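Side-chain contacts in trehalose synthase regulatory protein (Candida albicans, PDB 5HUS), which probably acts as a regulatory subunit of the trehalose-synthesising enzyme complex, with a C-terminal domain related to the HAD-family trehalose-phosphate phosphatases: residues Ser80-Met85 and Leu94-Gly99; Val102-Ala107 and Ile205-Ser210; Asn109-Ala114 and Lys219-His224. All coordinates share one frame; numbering follows the deposited sequence.

Contact 1 of 3, residues Ser80-Met85 and Leu94-Gly99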
# COMPACT_ATOMS: atom_id res chain seq x y z
N SER A 80 -4.86 8.56 11.71
CA SER A 80 -5.21 9.92 12.11
C SER A 80 -4.84 10.95 11.04
O SER A 80 -5.59 11.90 10.81
CB SER A 80 -4.57 10.26 13.46
OG SER A 80 -3.16 10.15 13.42
N ASP A 81 -3.69 10.77 10.38
CA ASP A 81 -3.31 11.68 9.30
C ASP A 81 -4.23 11.54 8.08
O ASP A 81 -4.60 12.53 7.46
CB ASP A 81 -1.85 11.45 8.87
CG ASP A 81 -0.86 12.02 9.87
OD1 ASP A 81 -1.29 12.71 10.81
OD2 ASP A 81 0.36 11.78 9.71
N LEU A 82 -4.59 10.31 7.74
CA LEU A 82 -5.47 10.08 6.61
C LEU A 82 -6.88 10.59 6.87
O LEU A 82 -7.53 11.11 5.97
CB LEU A 82 -5.51 8.58 6.25
CG LEU A 82 -4.21 8.13 5.58
CD1 LEU A 82 -4.12 6.60 5.49
CD2 LEU A 82 -4.06 8.77 4.21
N ASP A 83 -7.36 10.44 8.10
CA ASP A 83 -8.69 10.93 8.46
C ASP A 83 -8.75 12.46 8.34
O ASP A 83 -9.75 13.02 7.90
CB ASP A 83 -9.08 10.50 9.88
CG ASP A 83 -9.60 9.08 9.95
OD1 ASP A 83 -9.98 8.50 8.91
OD2 ASP A 83 -9.66 8.54 11.08
N ILE A 84 -7.66 13.13 8.72
CA ILE A 84 -7.59 14.58 8.54
C ILE A 84 -7.59 14.94 7.05
O ILE A 84 -8.32 15.84 6.61
CB ILE A 84 -6.34 15.17 9.22
CG1 ILE A 84 -6.54 15.20 10.74
CG2 ILE A 84 -6.03 16.56 8.68
CD1 ILE A 84 -5.28 15.51 11.53
N MET A 85 -6.80 14.21 6.27
CA MET A 85 -6.69 14.49 4.84
C MET A 85 -7.98 14.29 4.07
O MET A 85 -8.30 15.09 3.18
CB MET A 85 -5.60 13.62 4.22
CG MET A 85 -4.19 14.06 4.53
SD MET A 85 -3.03 12.88 3.81
CE MET A 85 -1.52 13.84 3.80
N LEU A 94 -9.83 3.96 2.13
CA LEU A 94 -8.50 4.18 2.69
C LEU A 94 -7.89 2.92 3.25
O LEU A 94 -8.55 2.14 3.96
CB LEU A 94 -8.57 5.25 3.79
CG LEU A 94 -9.15 6.61 3.37
CD1 LEU A 94 -9.42 7.48 4.60
CD2 LEU A 94 -8.23 7.32 2.39
N ILE A 95 -6.61 2.72 2.95
CA ILE A 95 -5.83 1.65 3.57
C ILE A 95 -4.61 2.31 4.21
O ILE A 95 -3.78 2.89 3.51
CB ILE A 95 -5.41 0.57 2.55
CG1 ILE A 95 -6.63 0.02 1.81
CG2 ILE A 95 -4.71 -0.57 3.26
CD1 ILE A 95 -6.28 -0.82 0.60
N ALA A 96 -4.52 2.24 5.53
CA ALA A 96 -3.50 2.97 6.28
C ALA A 96 -2.36 2.06 6.74
O ALA A 96 -2.55 0.86 6.91
CB ALA A 96 -4.12 3.66 7.50
N GLU A 97 -1.19 2.67 6.95
CA GLU A 97 0.03 1.97 7.35
C GLU A 97 0.24 0.71 6.52
O GLU A 97 0.51 -0.38 7.04
CB GLU A 97 -0.00 1.64 8.85
CG GLU A 97 -0.06 2.89 9.72
CD GLU A 97 0.35 2.66 11.16
OE1 GLU A 97 1.31 1.89 11.40
OE2 GLU A 97 -0.27 3.26 12.05
N ASN A 98 0.10 0.89 5.22
CA ASN A 98 0.40 -0.12 4.22
C ASN A 98 -0.45 -1.38 4.34
O ASN A 98 -0.07 -2.42 3.84
CB ASN A 98 1.89 -0.49 4.27
CG ASN A 98 2.37 -1.12 2.99
OD1 ASN A 98 3.20 -2.03 3.01
ND2 ASN A 98 1.84 -0.65 1.86
N GLY A 99 -1.60 -1.27 5.00
CA GLY A 99 -2.48 -2.42 5.08
C GLY A 99 -2.96 -2.79 6.47
O GLY A 99 -3.90 -3.58 6.61
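The carboxylate of Asp83 reaches the strand side of helix 79-86, where OD1 lies 4.5 Å from Leu94 CD1, and its two oxygens have separate partners. OD1 forms a salt bridge with Lys103 NZ, while OD2 accepts a hydrogen bond from Trp110 NE1, so the group is held at both ends and its rotation is probably restricted. Lys103 is on the neighbouring strand 101-103, and Trp110 comes just before Ile111 of strand 111-112.

Apart from this polar corner the interface is apolar, with no hydrogen bond between the segments and 173 Å² buried. On the helix side Leu82 carries nearly all of it. With CG anti to the carbonyl carbon (chi1 -73°), its side chain extends toward the strand, and CD1 comes within 3.6 Å of Ala96 CB and 3.8 Å of Ala96 CA. The small methyl of Ala96 lets the leucine tip settle against the strand backbone. Leu94 approaches from the other end of the strand: its CD1 lies 4.4 Å from Leu82 CB and 4.3 Å from Leu82 O.

The two segments belong to one beta-alpha-beta unit of the HAD-type core, strand 69-74, helix 79-86 and strand 93-96. The short axes pass 9.3 Å apart and run nearly antiparallel, at 153°, as expected when a helix returns the chain between parallel strands. Strand alternation sets the pattern: Leu94 and Ala96 point at the helix, whereas Ile95 points away and packs against Ala204 and Val208 of helix 200-213. Past Ala96 the chain turns through Glu97 and Asn98, both with positive phi, and Gly99 N bonds back to Ala96 O at 3.0 Å.

Contact 2 of 3, residues Val102-Ala107 and Ile205-Ser210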
# COMPACT_ATOMS: atom_id res chain seq x y z
N VAL A 102 -7.97 -0.57 7.55
CA VAL A 102 -8.78 -0.36 6.36
C VAL A 102 -10.05 0.39 6.70
O VAL A 102 -10.77 -0.00 7.62
CB VAL A 102 -9.17 -1.69 5.67
CG1 VAL A 102 -10.15 -1.43 4.51
CG2 VAL A 102 -7.93 -2.44 5.18
N LYS A 103 -10.33 1.47 5.97
CA LYS A 103 -11.62 2.13 6.08
C LYS A 103 -12.35 1.97 4.75
O LYS A 103 -12.04 2.64 3.76
CB LYS A 103 -11.46 3.61 6.48
CG LYS A 103 -12.78 4.37 6.54
CD LYS A 103 -12.60 5.76 7.16
CE LYS A 103 -12.36 5.66 8.66
NZ LYS A 103 -12.38 6.99 9.35
N LEU A 104 -13.29 1.04 4.73
CA LEU A 104 -14.10 0.77 3.55
C LEU A 104 -14.89 2.00 3.15
O LEU A 104 -15.22 2.83 3.99
CB LEU A 104 -15.05 -0.40 3.82
CG LEU A 104 -14.39 -1.72 4.23
CD1 LEU A 104 -15.43 -2.70 4.74
CD2 LEU A 104 -13.60 -2.32 3.08
N ILE A 105 -15.21 2.11 1.87
CA ILE A 105 -15.95 3.26 1.37
C ILE A 105 -17.29 3.38 2.10
O ILE A 105 -18.05 2.41 2.19
CB ILE A 105 -16.17 3.15 -0.15
CG1 ILE A 105 -14.83 3.25 -0.88
CG2 ILE A 105 -17.09 4.24 -0.65
CD1 ILE A 105 -14.88 2.77 -2.34
N GLY A 106 -17.55 4.56 2.66
CA GLY A 106 -18.78 4.80 3.39
C GLY A 106 -18.73 4.46 4.87
O GLY A 106 -19.65 4.78 5.62
N ALA A 107 -17.65 3.82 5.31
CA ALA A 107 -17.53 3.38 6.70
C ALA A 107 -17.08 4.51 7.61
O ALA A 107 -16.26 5.34 7.22
CB ALA A 107 -16.57 2.21 6.81
N ILE A 205 -5.31 -5.87 0.58
CA ILE A 205 -5.89 -5.90 -0.76
C ILE A 205 -6.89 -7.05 -0.85
O ILE A 205 -8.00 -6.87 -1.34
CB ILE A 205 -4.80 -6.03 -1.84
CG1 ILE A 205 -4.00 -4.73 -1.93
CG2 ILE A 205 -5.45 -6.36 -3.21
CD1 ILE A 205 -2.78 -4.79 -2.83
N ARG A 206 -6.51 -8.21 -0.33
CA ARG A 206 -7.40 -9.36 -0.33
C ARG A 206 -8.67 -9.08 0.46
O ARG A 206 -9.75 -9.47 0.05
CB ARG A 206 -6.68 -10.59 0.24
CG ARG A 206 -7.59 -11.81 0.38
CD ARG A 206 -6.82 -13.03 0.88
NE ARG A 206 -6.33 -12.87 2.24
CZ ARG A 206 -5.61 -13.78 2.89
NH1 ARG A 206 -5.29 -14.92 2.29
NH2 ARG A 206 -5.20 -13.54 4.13
N LEU A 207 -8.54 -8.39 1.58
CA LEU A 207 -9.69 -8.03 2.41
C LEU A 207 -10.65 -7.09 1.67
O LEU A 207 -11.86 -7.31 1.64
CB LEU A 207 -9.23 -7.40 3.73
CG LEU A 207 -10.27 -6.97 4.77
CD1 LEU A 207 -9.65 -6.97 6.15
CD2 LEU A 207 -10.85 -5.58 4.48
N VAL A 208 -10.10 -6.02 1.09
CA VAL A 208 -10.92 -5.07 0.35
C VAL A 208 -11.59 -5.75 -0.84
O VAL A 208 -12.79 -5.59 -1.07
CB VAL A 208 -10.08 -3.87 -0.12
CG1 VAL A 208 -10.89 -2.98 -1.05
CG2 VAL A 208 -9.59 -3.08 1.10
N LEU A 209 -10.82 -6.55 -1.58
CA LEU A 209 -11.37 -7.30 -2.70
C LEU A 209 -12.50 -8.22 -2.24
O LEU A 209 -13.57 -8.23 -2.86
CB LEU A 209 -10.27 -8.10 -3.40
CG LEU A 209 -10.71 -9.03 -4.54
CD1 LEU A 209 -11.47 -8.26 -5.61
CD2 LEU A 209 -9.50 -9.72 -5.13
N SER A 210 -12.30 -8.95 -1.15
CA SER A 210 -13.33 -9.84 -0.61
C SER A 210 -14.61 -9.11 -0.25
O SER A 210 -15.71 -9.59 -0.52
CB SER A 210 -12.81 -10.59 0.63
OG SER A 210 -11.72 -11.43 0.29
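Beyond the parallel part of the HAD-type sheet the chain adds two antiparallel strands, and the inner one, strand 101-103, packs through Val102 on Leu207 and Val208 of helix 200-213. The contact is wholly apolar and buries 147 Å². Val102 has CG1 anti to its backbone nitrogen (chi1 174°), which directs that methyl at the helix, 3.8 Å from Val208 CG2 and 4.2 Å from Leu207 CD2. The valine side chains run at a slant to one another, meeting through one methyl each. Leu207 CD2 also faces Leu104 CD2 at 4.5 Å, a looser touch.

After Leu104 the segment leaves the helix in a type II beta turn, closed by Ala107 N to Leu104 O at 2.9 Å, with Gly106 at the positive-phi position. Within the helix, Arg206 O accepts two donors from opposite faces of its carbonyl plane: Ser210 N at 2.9 Å and Ser210 OG at 2.8 Å.

Strand 101-103 lies between strands 93-96 and 111-112 in the sheet. Tyr72 of strand 69-74 touches both Leu104 and Val208, and Leu207 continues onto Val221 of helix 218-223.

Contact 3 of 3, residues Asn109-Ala114 and Lys219-His224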
# COMPACT_ATOMS: atom_id res chain seq x y z
N ASN A 109 -15.78 3.78 10.65
CA ASN A 109 -14.74 3.21 11.49
C ASN A 109 -13.68 2.45 10.72
O ASN A 109 -13.94 1.92 9.65
CB ASN A 109 -15.38 2.29 12.53
CG ASN A 109 -16.22 3.04 13.54
OD1 ASN A 109 -15.82 4.11 14.01
ND2 ASN A 109 -17.38 2.50 13.86
N TRP A 110 -12.48 2.40 11.28
CA TRP A 110 -11.41 1.60 10.71
C TRP A 110 -11.52 0.15 11.14
O TRP A 110 -11.85 -0.15 12.29
CB TRP A 110 -10.03 2.12 11.12
CG TRP A 110 -9.69 3.47 10.61
CD1 TRP A 110 -9.97 4.67 11.20
CD2 TRP A 110 -8.96 3.77 9.41
NE1 TRP A 110 -9.48 5.70 10.43
CE2 TRP A 110 -8.85 5.18 9.33
CE3 TRP A 110 -8.40 2.99 8.40
CZ2 TRP A 110 -8.20 5.82 8.28
CZ3 TRP A 110 -7.75 3.63 7.35
CH2 TRP A 110 -7.66 5.03 7.30
N ILE A 111 -11.22 -0.73 10.20
CA ILE A 111 -11.00 -2.14 10.47
C ILE A 111 -9.54 -2.36 10.79
O ILE A 111 -8.67 -1.90 10.06
CB ILE A 111 -11.38 -3.02 9.28
CG1 ILE A 111 -12.88 -2.91 8.99
CG2 ILE A 111 -10.96 -4.47 9.53
CD1 ILE A 111 -13.26 -3.48 7.64
N SER A 112 -9.27 -3.04 11.89
CA SER A 112 -7.89 -3.35 12.25
C SER A 112 -7.53 -4.75 11.76
O SER A 112 -7.91 -5.76 12.36
CB SER A 112 -7.67 -3.22 13.75
OG SER A 112 -6.30 -3.39 14.08
N LEU A 113 -6.81 -4.81 10.65
CA LEU A 113 -6.24 -6.06 10.18
C LEU A 113 -5.09 -6.46 11.10
O LEU A 113 -4.87 -7.64 11.37
CB LEU A 113 -5.78 -5.92 8.73
CG LEU A 113 -5.41 -7.17 7.94
CD1 LEU A 113 -6.45 -8.27 8.09
CD2 LEU A 113 -5.23 -6.79 6.47
N ALA A 114 -4.35 -5.45 11.57
CA ALA A 114 -3.35 -5.65 12.61
C ALA A 114 -4.04 -6.18 13.86
O ALA A 114 -5.14 -5.74 14.20
CB ALA A 114 -2.61 -4.35 12.91
N LYS A 219 -19.25 -5.75 9.96
CA LYS A 219 -19.40 -6.58 11.15
C LYS A 219 -18.93 -8.00 10.88
O LYS A 219 -18.29 -8.62 11.73
CB LYS A 219 -20.85 -6.57 11.64
CG LYS A 219 -21.28 -5.24 12.23
CD LYS A 219 -22.55 -5.37 13.05
CE LYS A 219 -22.95 -4.05 13.70
NZ LYS A 219 -21.88 -3.51 14.59
N TYR A 220 -19.23 -8.52 9.70
CA TYR A 220 -18.78 -9.86 9.34
C TYR A 220 -17.26 -9.91 9.27
O TYR A 220 -16.63 -10.82 9.81
CB TYR A 220 -19.38 -10.30 8.00
CG TYR A 220 -18.84 -11.62 7.50
CD1 TYR A 220 -19.44 -12.82 7.85
CD2 TYR A 220 -17.72 -11.67 6.67
CE1 TYR A 220 -18.95 -14.03 7.40
CE2 TYR A 220 -17.22 -12.87 6.21
CZ TYR A 220 -17.83 -14.05 6.58
OH TYR A 220 -17.33 -15.24 6.12
N VAL A 221 -16.67 -8.92 8.60
CA VAL A 221 -15.22 -8.85 8.46
C VAL A 221 -14.53 -8.77 9.82
O VAL A 221 -13.58 -9.50 10.08
CB VAL A 221 -14.80 -7.64 7.60
CG1 VAL A 221 -13.29 -7.50 7.57
CG2 VAL A 221 -15.35 -7.78 6.19
N VAL A 222 -15.02 -7.89 10.68
CA VAL A 222 -14.44 -7.72 12.01
C VAL A 222 -14.56 -9.02 12.81
O VAL A 222 -13.59 -9.48 13.41
CB VAL A 222 -15.08 -6.54 12.77
CG1 VAL A 222 -14.58 -6.48 14.20
CG2 VAL A 222 -14.80 -5.23 12.04
N THR A 223 -15.74 -9.62 12.80
CA THR A 223 -15.98 -10.88 13.50
C THR A 223 -15.07 -11.99 12.98
O THR A 223 -14.58 -12.82 13.75
CB THR A 223 -17.45 -11.33 13.37
OG1 THR A 223 -18.30 -10.35 13.98
CG2 THR A 223 -17.67 -12.67 14.05
N HIS A 224 -14.83 -12.00 11.67
CA HIS A 224 -14.03 -13.06 11.07
C HIS A 224 -12.64 -12.57 10.66
O HIS A 224 -12.07 -13.06 9.69
CB HIS A 224 -14.75 -13.64 9.85
CG HIS A 224 -16.07 -14.28 10.19
ND1 HIS A 224 -17.23 -13.56 10.35
CD2 HIS A 224 -16.40 -15.58 10.40
CE1 HIS A 224 -18.22 -14.38 10.65
NE2 HIS A 224 -17.74 -15.61 10.69
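The side chains of Ile111 and Val221 cross at about a right angle, and the terminal CD1 of Ile111 does the touching, 4.0 Å from Val221 CG1. In Ile111, CG1 stands beside the backbone nitrogen and anti to the carbonyl carbon (chi1 -64°), and the chain then extends to carry CD1 onto the helix. The same residue serves a second valine at mid-length: its CG1 lies 4.3 Å from Val222 CG2. Ile111 thus rests on two consecutive helix residues, Val221 on the buried side and Val222 at the exposed margin. The closest alpha carbons, those of Ile111 and Val222, are 6.7 Å apart, and only 112 Å² is buried.

The segments themselves share no polar bond, but each has its own. At the end of the helix, His224 is the first residue to leave helical backbone angles, and its ring folds back over Tyr220. His224 ND1 donates to Tyr220 O at 2.9 Å, with an N-H...O angle of 153° and the oxygen almost in the imidazole plane, while His224 N reaches the same oxygen from the other face of the carbonyl. The rings overlap in part: ND1 of His224 sits 3.4 Å above the Tyr220 plane, toward the rim. On the strand side, Ser112 OG donates to Ala114 O at 2.6 Å, bridging within the segment as it leaves the sheet.

Strand 111-112 is the outermost strand on this side of the main sheet and pairs through Ile111 with Val102 of strand 101-103. Helix 218-223 lies against it, its first residue Gln218 bonding Asn109 O through NE2. Val221 also touches Leu207 and Cys211 of helix 200-213, and Ile225 of helix 225-229 also touches Ile111.

Overall arrangement
All three contacts serve the same sheet, on successive strands 93-96, 101-103 and 111-112, and their centres move outward, about 10, 13 and 18 Å from the centre of the chain. Contact 1 is core, uses a helix local in sequence, and alone has a charged group at its border. Contacts 2 and 3 bring in helices about a hundred residues later, and their segments alternate along the chain. Contact 3 nears the surface, with exposed Val222 at its rim. Trp110 ties contacts 1 and 3, its ring lying 3.6 Å from Leu94 CB through CH2. Leu104 CD1 and Ile111 CD1, 3.7 Å apart, join contacts 2 and 3.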